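Local coordinates for protein putative sugar kinase PH1459 (Pyrococcus horikoshii, PDB 3GBU) that binds ATP and probably transfers a phosphate group from it to a sugar, perhaps fructose, at residues A[48-53]-A[72-77]; A[127-132]-A[156-161]; A[185-190]-A[207-212]. The protein carries 1 engineered substitution. All blocks are in the same frame, centred on the assembly; numbering follows the deposited sequence.

In the fold
Following the chain from the N terminus, contact 1 (48-53 with 72-77) comes first, closing a loop that carries helix 60-71. Contact 2 (127-132 with 156-161) closes a second loop around helix 140-151, and contact 3 (185-190 with 207-212) a third that includes helix 193-200. The three follow one another in series; none encloses or crosses another. All reach the same large mixed sheet. Strand 4-7 separates strand 50-57 of contact 1 from strand 127-131 of contact 2, whereas contacts 2 and 3 meet directly, strands 156-160 and 188-192 being neighbours. Together they span much of this core, from the 50-57 side to strand 211-215, with the bound ATP near contacts 2 and 3.

Contact 1: residues A[48-53]-A[72-77]; sequences VKSSLI and ENVDTR
S51 and D75 form a single backbone bridge, their CA atoms 4.4 Å apart, where the start of strand 50-57 meets the loop that leaves helix 60-71. Two main-chain bonds make it: D75 N donates to S50 O at 2.8 Å, and L52 N donates to D75 O at 3.2 Å. Water extends the pairing at both ends, one molecule accepting from S50 N and donating to N73 O, the other donating to L52 O and D75 O. The central side-chain bond runs from S51 OG to D75 OD2 (3.0 Å), meeting the oxygen on its anti side and 27° out of the carboxylate plane. With CG anti to the backbone N (chi1 175°), the D75 carboxylate lies alongside the serine hydroxyl and can also be gripped by R77. That arginine binds side-on, NE to OD1 at 2.9 Å and NH2 to OD2 at 2.7 Å, both on the syn side, with the oxygens close to the guanidinium plane. The backbone N of R77 adds a bond to OD1 from above the carboxylate, which makes an Asx turn. Next to the bridge, V74 sets CG1 against L52 CB at 4.2 Å and CG2 beside S50 OG, whose hydroxyl is hydrogen-bonded to A40 O in helix 35-45. I121 of helix 119-124 touches S51, D75 and R77, while N73, with positive phi, completes the Schellman motif that ends helix 60-71. Each D75 carboxylate oxygen thus receives two donors from opposite faces of its plane, S51 OG and R77 NH2 at OD2, R77 N and NE at OD1. This grip fixes the rotation of the group, and the adjacent guanidinium is likely to favour its ionised form.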
loop_
_atom_site.group_PDB
_atom_site.type_symbol
_atom_site.label_atom_id
_atom_site.label_comp_id
_atom_site.label_asym_id
_atom_site.label_seq_id
_atom_site.Cartn_x
_atom_site.Cartn_y
_atom_site.Cartn_z
ATOM N N VAL A 48 -23.052 11.724 -20.111
ATOM C CA VAL A 48 -22.897 10.628 -21.060
ATOM C C VAL A 48 -22.628 9.332 -20.299
ATOM O O VAL A 48 -21.819 9.302 -19.375
ATOM C CB VAL A 48 -21.728 10.896 -22.046
ATOM C CG1 VAL A 48 -21.535 9.697 -22.963
ATOM C CG2 VAL A 48 -22.018 12.149 -22.875
ATOM N N LYS A 49 -23.316 8.259 -20.671
ATOM C CA LYS A 49 -23.109 6.987 -19.993
ATOM C C LYS A 49 -21.679 6.506 -20.222
ATOM O O LYS A 49 -21.184 6.500 -21.351
ATOM C CB LYS A 49 -24.128 5.950 -20.481
ATOM C CG LYS A 49 -25.562 6.322 -20.108
ATOM C CD LYS A 49 -26.516 5.134 -20.167
ATOM C CE LYS A 49 -26.617 4.541 -21.572
ATOM N NZ LYS A 49 -27.528 3.346 -21.605
ATOM N N SER A 50 -21.000 6.144 -19.136
ATOM C CA SER A 50 -19.625 5.685 -19.244
ATOM C C SER A 50 -19.372 4.433 -18.433
ATOM O O SER A 50 -20.021 4.190 -17.413
ATOM C CB SER A 50 -18.644 6.787 -18.820
ATOM O OG SER A 50 -18.630 6.981 -17.421
ATOM N N SER A 51 -18.412 3.646 -18.904
ATOM C CA SER A 51 -18.040 2.397 -18.268
ATOM C C SER A 51 -16.547 2.357 -18.014
ATOM O O SER A 51 -15.769 2.998 -18.717
ATOM C CB SER A 51 -18.408 1.223 -19.175
ATOM O OG SER A 51 -19.816 1.108 -19.315
ATOM N N LEU A 52 -16.153 1.599 -17.000
ATOM C CA LEU A 52 -14.749 1.451 -16.687
ATOM C C LEU A 52 -14.402 -0.025 -16.671
ATOM O O LEU A 52 -15.080 -0.828 -16.036
ATOM C CB LEU A 52 -14.411 2.058 -15.323
ATOM C CG LEU A 52 -12.940 1.898 -14.911
ATOM C CD1 LEU A 52 -12.011 2.523 -15.963
ATOM C CD2 LEU A 52 -12.720 2.557 -13.558
ATOM N N ILE A 53 -13.357 -0.378 -17.404
ATOM C CA ILE A 53 -12.883 -1.750 -17.439
ATOM C C ILE A 53 -11.591 -1.691 -16.658
ATOM O O ILE A 53 -10.662 -0.970 -17.028
ATOM C CB ILE A 53 -12.595 -2.222 -18.874
ATOM C CG1 ILE A 53 -13.917 -2.397 -19.623
ATOM C CG2 ILE A 53 -11.787 -3.524 -18.845
ATOM C CD1 ILE A 53 -13.755 -2.536 -21.118
ATOM N N GLU A 72 -21.277 7.654 -8.837
ATOM C CA GLU A 72 -21.116 8.606 -9.939
ATOM C C GLU A 72 -21.797 8.094 -11.208
ATOM O O GLU A 72 -21.609 8.656 -12.288
ATOM C CB GLU A 72 -19.630 8.839 -10.223
ATOM C CG GLU A 72 -18.882 9.570 -9.118
ATOM C CD GLU A 72 -19.227 11.049 -9.035
ATOM O OE1 GLU A 72 -19.849 11.582 -9.982
ATOM O OE2 GLU A 72 -18.859 11.684 -8.026
ATOM N N ASN A 73 -22.571 7.021 -11.067
ATOM C CA ASN A 73 -23.289 6.398 -12.178
ATOM C C ASN A 73 -22.406 5.782 -13.262
ATOM O O ASN A 73 -22.855 5.554 -14.390
ATOM C CB ASN A 73 -24.270 7.386 -12.808
ATOM C CG ASN A 73 -25.240 7.962 -11.789
ATOM O OD1 ASN A 73 -25.788 7.236 -10.954
ATOM N ND2 ASN A 73 -25.453 9.273 -11.852
ATOM N N VAL A 74 -21.152 5.512 -12.925
ATOM C CA VAL A 74 -20.244 4.878 -13.873
ATOM C C VAL A 74 -20.578 3.383 -13.863
ATOM O O VAL A 74 -20.742 2.793 -12.792
ATOM C CB VAL A 74 -18.760 5.059 -13.451
ATOM C CG1 VAL A 74 -17.848 4.224 -14.353
ATOM C CG2 VAL A 74 -18.371 6.536 -13.525
ATOM N N ASP A 75 -20.699 2.783 -15.043
ATOM C CA ASP A 75 -20.994 1.355 -15.142
ATOM C C ASP A 75 -19.767 0.591 -14.638
ATOM O O ASP A 75 -18.673 0.737 -15.178
ATOM C CB ASP A 75 -21.303 0.994 -16.599
ATOM C CG ASP A 75 -21.492 -0.504 -16.812
ATOM O OD1 ASP A 75 -21.626 -1.255 -15.821
ATOM O OD2 ASP A 75 -21.512 -0.934 -17.984
ATOM N N THR A 76 -19.948 -0.222 -13.601
ATOM C CA THR A 76 -18.837 -0.963 -13.014
ATOM C C THR A 76 -18.796 -2.465 -13.315
ATOM O O THR A 76 -17.950 -3.186 -12.781
ATOM C CB THR A 76 -18.833 -0.789 -11.493
ATOM O OG1 THR A 76 -20.056 -1.310 -10.955
ATOM C CG2 THR A 76 -18.712 0.692 -11.124
ATOM N N ARG A 77 -19.695 -2.941 -14.164
ATOM C CA ARG A 77 -19.726 -4.364 -14.495
ATOM C C ARG A 77 -18.390 -4.862 -15.050
ATOM O O ARG A 77 -18.042 -6.025 -14.887
ATOM C CB ARG A 77 -20.834 -4.641 -15.507
ATOM C CG ARG A 77 -22.239 -4.367 -14.981
ATOM C CD ARG A 77 -23.258 -4.470 -16.105
ATOM N NE ARG A 77 -22.992 -3.484 -17.149
ATOM C CZ ARG A 77 -23.420 -3.590 -18.401
ATOM N NH1 ARG A 77 -24.134 -4.645 -18.771
ATOM N NH2 ARG A 77 -23.135 -2.643 -19.284
HETATM O O HOH W 1 -22.718 6.778 -16.817
HETATM O O HOH W 2 -17.615 -1.374 -16.477
#

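Contact 2: residues A[127-132]-A[156-161]; sequences IVNFGS and LIAFDV
F130 carries F159 over one face of its ring and I157 at its edge. CD1 of F159 sits 3.3 Å above the F130 plane, displaced toward the rim, and the two rings meet obliquely, with centroids 4.6 Å apart and planes inclined by 37°. At the edge, I157 CG2 approaches F130 CE2 to 3.6 Å. The F159 ring has the backbone N of V161 over one face, near its rim, while S132 CB comes obliquely to F159 CZ at 3.4 Å. The overlap follows from different first torsions: F130 places CG between its backbone N and carbonyl carbon (chi1 75°), whereas F159 extends CG anti to its N (chi1 -175°), so that the rings converge from adjacent strands. V144 and I148 of helix 140-151 and S182 of helix 172-185 also touch F130. The opposite face, with I127, N129, L156 and A158, carries no ring: I127 CG1 packs on L156 CB at 4.0 Å, and A158 lies beside I127 and N129. Helix 245-259 covers N129 and A158 through M250 and L254, and N129 ND2 bonds to S6 OG of strand 4-7. Backbone bonds of the parallel pairing set the register, V128 N to L156 O, A158 N to V128 O and F130 N to A158 O. Near the ends of the strands a side chain joins the pairing, S132 OG donating to V161 O at 2.6 Å. D160 lies near the nucleotide, accepting from N162 N through OD1 and forming a salt bridge through OD2 with K190, which binds ATP. Strand 127-131, helix 140-151 and strand 156-160 form a beta-alpha-beta crossover in the parallel core of a ribokinase-like fold, with the C-terminal ends of its strands directed toward the ATP side.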
loop_
_atom_site.group_PDB
_atom_site.type_symbol
_atom_site.label_atom_id
_atom_site.label_comp_id
_atom_site.label_asym_id
_atom_site.label_seq_id
_atom_site.Cartn_x
_atom_site.Cartn_y
_atom_site.Cartn_z
ATOM N N ILE A 127 -16.481 5.271 -28.211
ATOM C CA ILE A 127 -15.160 5.807 -27.947
ATOM C C ILE A 127 -14.533 4.979 -26.813
ATOM O O ILE A 127 -15.178 4.721 -25.797
ATOM C CB ILE A 127 -15.232 7.289 -27.526
ATOM C CG1 ILE A 127 -15.718 8.149 -28.698
ATOM C CG2 ILE A 127 -13.866 7.757 -27.065
ATOM C CD1 ILE A 127 -15.875 9.640 -28.358
ATOM N N VAL A 128 -13.295 4.535 -26.995
ATOM C CA VAL A 128 -12.627 3.765 -25.949
ATOM C C VAL A 128 -11.352 4.503 -25.565
ATOM O O VAL A 128 -10.476 4.745 -26.393
ATOM C CB VAL A 128 -12.295 2.331 -26.410
ATOM C CG1 VAL A 128 -11.536 1.584 -25.305
ATOM C CG2 VAL A 128 -13.599 1.585 -26.743
ATOM N N ASN A 129 -11.275 4.854 -24.290
ATOM C CA ASN A 129 -10.169 5.612 -23.725
ATOM C C ASN A 129 -9.241 4.733 -22.875
ATOM O O ASN A 129 -9.703 4.001 -22.000
ATOM C CB ASN A 129 -10.783 6.739 -22.884
ATOM C CG ASN A 129 -9.776 7.470 -22.043
ATOM O OD1 ASN A 129 -8.846 8.070 -22.556
ATOM N ND2 ASN A 129 -9.966 7.431 -20.734
ATOM N N PHE A 130 -7.937 4.777 -23.144
ATOM C CA PHE A 130 -7.004 3.986 -22.346
ATOM C C PHE A 130 -5.777 4.782 -21.946
ATOM O O PHE A 130 -5.386 5.721 -22.641
ATOM C CB PHE A 130 -6.624 2.667 -23.056
ATOM C CG PHE A 130 -5.655 2.809 -24.213
ATOM C CD1 PHE A 130 -4.345 2.332 -24.102
ATOM C CD2 PHE A 130 -6.069 3.333 -25.435
ATOM C CE1 PHE A 130 -3.467 2.370 -25.197
ATOM C CE2 PHE A 130 -5.200 3.374 -26.530
ATOM C CZ PHE A 130 -3.900 2.892 -26.411
ATOM N N GLY A 131 -5.200 4.423 -20.795
ATOM C CA GLY A 131 -4.019 5.119 -20.293
ATOM C C GLY A 131 -2.682 4.461 -20.606
ATOM O O GLY A 131 -2.659 3.295 -21.003
ATOM N N SER A 132 -1.572 5.189 -20.436
ATOM C CA SER A 132 -0.257 4.607 -20.697
ATOM C C SER A 132 0.277 3.962 -19.416
ATOM O O SER A 132 1.065 3.026 -19.473
ATOM C CB SER A 132 0.740 5.659 -21.212
ATOM O OG SER A 132 1.382 6.360 -20.161
ATOM N N LEU A 156 -13.851 4.711 -31.787
ATOM C CA LEU A 156 -12.776 5.687 -31.842
ATOM C C LEU A 156 -11.879 5.363 -30.652
ATOM O O LEU A 156 -12.366 5.012 -29.572
ATOM C CB LEU A 156 -13.322 7.111 -31.725
ATOM C CG LEU A 156 -14.146 7.579 -32.928
ATOM C CD1 LEU A 156 -14.697 8.972 -32.671
ATOM C CD2 LEU A 156 -13.272 7.562 -34.188
ATOM N N ILE A 157 -10.571 5.465 -30.854
ATOM C CA ILE A 157 -9.624 5.166 -29.798
ATOM C C ILE A 157 -9.000 6.452 -29.262
ATOM O O ILE A 157 -8.493 7.262 -30.034
ATOM C CB ILE A 157 -8.508 4.242 -30.325
ATOM C CG1 ILE A 157 -9.126 2.982 -30.948
ATOM C CG2 ILE A 157 -7.534 3.914 -29.200
ATOM C CD1 ILE A 157 -9.980 2.163 -30.002
ATOM N N ALA A 158 -9.041 6.638 -27.945
ATOM C CA ALA A 158 -8.468 7.837 -27.332
ATOM C C ALA A 158 -7.329 7.443 -26.396
ATOM O O ALA A 158 -7.474 6.532 -25.580
ATOM C CB ALA A 158 -9.545 8.610 -26.560
ATOM N N PHE A 159 -6.205 8.141 -26.515
ATOM C CA PHE A 159 -5.040 7.854 -25.696
ATOM C C PHE A 159 -4.420 9.093 -25.063
ATOM O O PHE A 159 -4.051 10.030 -25.759
ATOM C CB PHE A 159 -3.981 7.138 -26.552
ATOM C CG PHE A 159 -2.772 6.682 -25.776
ATOM C CD1 PHE A 159 -2.895 5.726 -24.767
ATOM C CD2 PHE A 159 -1.511 7.211 -26.051
ATOM C CE1 PHE A 159 -1.784 5.301 -24.043
ATOM C CE2 PHE A 159 -0.397 6.798 -25.337
ATOM C CZ PHE A 159 -0.531 5.837 -24.327
ATOM N N ASP A 160 -4.325 9.095 -23.736
ATOM C CA ASP A 160 -3.694 10.192 -23.006
ATOM C C ASP A 160 -2.277 9.696 -22.686
ATOM O O ASP A 160 -2.101 8.812 -21.851
ATOM C CB ASP A 160 -4.436 10.481 -21.693
ATOM C CG ASP A 160 -3.836 11.663 -20.927
ATOM O OD1 ASP A 160 -2.633 11.943 -21.088
ATOM O OD2 ASP A 160 -4.561 12.311 -20.151
ATOM N N VAL A 161 -1.269 10.261 -23.339
ATOM C CA VAL A 161 0.111 9.830 -23.115
ATOM C C VAL A 161 0.468 9.661 -21.635
ATOM O O VAL A 161 1.160 8.702 -21.276
ATOM C CB VAL A 161 1.104 10.789 -23.805
ATOM C CG1 VAL A 161 2.532 10.496 -23.361
ATOM C CG2 VAL A 161 0.992 10.619 -25.311
#

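Contact 3: residues A[185-190]-A[207-212]; sequences LADIVK and KGSMLT. With ATP (adenosine-5'-triphosphate), chain E.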
loop_
_atom_site.group_PDB
_atom_site.type_symbol
_atom_site.label_atom_id
_atom_site.label_comp_id
_atom_site.label_asym_id
_atom_site.label_seq_id
_atom_site.Cartn_x
_atom_site.Cartn_y
_atom_site.Cartn_z
ATOM N N LEU A 185 -2.179 3.649 -32.783
ATOM C CA LEU A 185 -3.457 2.952 -32.701
ATOM C C LEU A 185 -4.615 3.910 -32.389
ATOM O O LEU A 185 -5.783 3.571 -32.580
ATOM C CB LEU A 185 -3.406 1.884 -31.604
ATOM C CG LEU A 185 -2.856 0.495 -31.938
ATOM C CD1 LEU A 185 -2.999 -0.392 -30.720
ATOM C CD2 LEU A 185 -3.622 -0.105 -33.111
ATOM N N ALA A 186 -4.287 5.114 -31.928
ATOM C CA ALA A 186 -5.311 6.074 -31.532
ATOM C C ALA A 186 -5.797 7.104 -32.533
ATOM O O ALA A 186 -5.030 7.687 -33.304
ATOM C CB ALA A 186 -4.860 6.793 -30.263
ATOM N N ASP A 187 -7.100 7.333 -32.496
ATOM C CA ASP A 187 -7.715 8.337 -33.342
ATOM C C ASP A 187 -7.540 9.668 -32.607
ATOM O O ASP A 187 -7.325 10.715 -33.217
ATOM C CB ASP A 187 -9.202 8.033 -33.493
ATOM C CG ASP A 187 -9.456 6.713 -34.190
ATOM O OD1 ASP A 187 -9.293 6.671 -35.425
ATOM O OD2 ASP A 187 -9.808 5.727 -33.505
ATOM N N ILE A 188 -7.606 9.602 -31.281
ATOM C CA ILE A 188 -7.499 10.788 -30.439
ATOM C C ILE A 188 -6.345 10.702 -29.441
ATOM O O ILE A 188 -6.299 9.796 -28.614
ATOM C CB ILE A 188 -8.814 10.990 -29.672
ATOM C CG1 ILE A 188 -9.960 11.131 -30.679
ATOM C CG2 ILE A 188 -8.706 12.193 -28.745
ATOM C CD1 ILE A 188 -11.299 10.689 -30.146
ATOM N N VAL A 189 -5.415 11.649 -29.522
ATOM C CA VAL A 189 -4.271 11.658 -28.621
ATOM C C VAL A 189 -4.194 12.942 -27.792
ATOM O O VAL A 189 -4.385 14.039 -28.314
ATOM C CB VAL A 189 -2.930 11.503 -29.401
ATOM C CG1 VAL A 189 -1.749 11.555 -28.429
ATOM C CG2 VAL A 189 -2.927 10.189 -30.185
ATOM N N LYS A 190 -3.921 12.792 -26.501
ATOM C CA LYS A 190 -3.778 13.924 -25.596
ATOM C C LYS A 190 -2.372 13.876 -25.008
ATOM O O LYS A 190 -1.868 12.807 -24.677
ATOM C CB LYS A 190 -4.808 13.856 -24.461
ATOM C CG LYS A 190 -4.621 14.939 -23.386
ATOM C CD LYS A 190 -5.673 14.813 -22.283
ATOM C CE LYS A 190 -5.363 15.691 -21.077
ATOM N NZ LYS A 190 -4.167 15.251 -20.302
ATOM N N LYS A 207 0.738 12.366 -32.334
ATOM C CA LYS A 207 -0.420 12.850 -33.071
ATOM C C LYS A 207 -1.436 11.752 -33.334
ATOM O O LYS A 207 -1.080 10.656 -33.756
ATOM C CB LYS A 207 0.019 13.447 -34.415
ATOM C CG LYS A 207 0.423 14.916 -34.360
ATOM C CD LYS A 207 0.971 15.399 -35.706
ATOM C CE LYS A 207 1.108 16.912 -35.738
ATOM N NZ LYS A 207 -0.226 17.564 -35.574
ATOM N N GLY A 208 -2.704 12.061 -33.084
ATOM C CA GLY A 208 -3.763 11.100 -33.329
ATOM C C GLY A 208 -4.167 11.182 -34.790
ATOM O O GLY A 208 -3.992 12.220 -35.426
ATOM N N SER A 209 -4.703 10.094 -35.329
ATOM C CA SER A 209 -5.113 10.071 -36.726
ATOM C C SER A 209 -6.240 11.060 -37.013
ATOM O O SER A 209 -6.327 11.607 -38.109
ATOM C CB SER A 209 -5.559 8.662 -37.111
ATOM O OG SER A 209 -6.645 8.252 -36.303
HETATM N N MSE A 210 -7.096 11.297 -36.024
HETATM C CA MSE A 210 -8.218 12.213 -36.186
HETATM C C MSE A 210 -8.040 13.549 -35.460
HETATM O O MSE A 210 -8.307 14.607 -36.025
HETATM C CB MSE A 210 -9.500 11.539 -35.695
HETATM C CG MSE A 210 -10.743 12.415 -35.744
HETATM SE SE MSE A 210 -12.197 11.601 -34.755
HETATM C CE MSE A 210 -11.963 12.518 -33.075
ATOM N N LEU A 211 -7.597 13.505 -34.208
ATOM C CA LEU A 211 -7.421 14.729 -33.432
ATOM C C LEU A 211 -6.327 14.617 -32.378
ATOM O O LEU A 211 -6.168 13.580 -31.729
ATOM C CB LEU A 211 -8.736 15.096 -32.743
ATOM C CG LEU A 211 -8.749 16.392 -31.932
ATOM C CD1 LEU A 211 -8.724 17.574 -32.893
ATOM C CD2 LEU A 211 -9.991 16.449 -31.058
ATOM N N THR A 212 -5.576 15.699 -32.215
ATOM C CA THR A 212 -4.508 15.756 -31.233
ATOM C C THR A 212 -4.755 16.982 -30.358
ATOM O O THR A 212 -5.127 18.048 -30.856
ATOM C CB THR A 212 -3.122 15.891 -31.903
ATOM O OG1 THR A 212 -2.886 14.767 -32.764
ATOM C CG2 THR A 212 -2.027 15.942 -30.852
HETATM P PG ATP E . -0.817 16.263 -16.177
HETATM O O1G ATP E . 0.666 16.493 -16.226
HETATM O O2G ATP E . -1.164 14.787 -16.148
HETATM O O3G ATP E . -1.477 17.054 -15.049
HETATM P PB ATP E . -2.661 17.765 -17.907
HETATM O O1B ATP E . -3.141 17.602 -19.334
HETATM O O2B ATP E . -3.566 17.471 -16.759
HETATM O O3B ATP E . -1.344 16.864 -17.581
HETATM P PA ATP E . -2.921 20.547 -17.078
HETATM O O1A ATP E . -3.603 20.147 -15.783
HETATM O O2A ATP E . -1.975 21.705 -17.053
HETATM O O3A ATP E . -2.124 19.283 -17.754
HETATM O "O5'" ATP E . -4.022 20.804 -18.228
HETATM C "C5'" ATP E . -5.411 20.503 -18.071
HETATM C "C4'" ATP E . -6.193 21.655 -18.705
HETATM O "O4'" ATP E . -6.884 22.311 -17.633
HETATM C "C3'" ATP E . -5.338 22.765 -19.320
HETATM O "O3'" ATP E . -5.033 22.550 -20.681
HETATM C "C2'" ATP E . -6.147 23.999 -19.096
HETATM O "O2'" ATP E . -7.055 24.276 -20.166
HETATM C "C1'" ATP E . -6.879 23.729 -17.805
HETATM N N9 ATP E . -6.115 24.450 -16.729
HETATM C C8 ATP E . -5.081 24.011 -15.957
HETATM N N7 ATP E . -4.657 24.973 -15.092
HETATM C C5 ATP E . -5.427 26.055 -15.300
HETATM C C6 ATP E . -5.547 27.427 -14.749
HETATM N N6 ATP E . -4.726 27.838 -13.772
HETATM N N1 ATP E . -6.511 28.258 -15.266
HETATM C C2 ATP E . -7.364 27.873 -16.261
HETATM N N3 ATP E . -7.311 26.638 -16.809
HETATM C C4 ATP E . -6.390 25.707 -16.377
HETATM O O HOH W 3 -8.572 8.757 -37.717
#
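V189 and G208 form one of the tight points of this contact, V189 CG2 lying 3.4 Å from G208 CA, and a CB on the glycine would collide with D187 O and V189 N. A second is I188 with selenomethionine M210, which lie side by side and point the same way, CE of M210 3.4 Å from I188 CG1. M210 reaches there by leaving CG anti to its backbone N (chi1 177°) and bending at its third torsion, and I257 of helix 245-259 touches both residues. Between these points D187 O is gripped by two backbone donors, M210 N at 2.9 Å on a lone pair and L211 N at 3.0 Å almost in line with the carbonyl. V189 N then donates to L211 O, starting the parallel pairing of strands 188-192 and 211-215. T212 OG1 accepts from G208 N at 2.7 Å and so pins the turn entering its own strand; a valine here would probably leave that N-H without its partner and let the glycine turn shift against V189. The solvent side is looser. There exposed S209 keeps a straight but longer backbone bond, its N to A186 O at 3.2 Å, and a water donates to D187 OD1. The other carboxylate oxygen of D187 turns inward, OD2 accepting from I157 N of the neighbouring strand. Beyond the packed end, K190 extends from strand 188-192 and bends at its last torsion, bringing NZ to O1B of the ATP beta-phosphate at 2.7 Å. With D160 as its second partner, this ammonium group is consistent with a positive charge held in place to meet the nucleotide's phosphates.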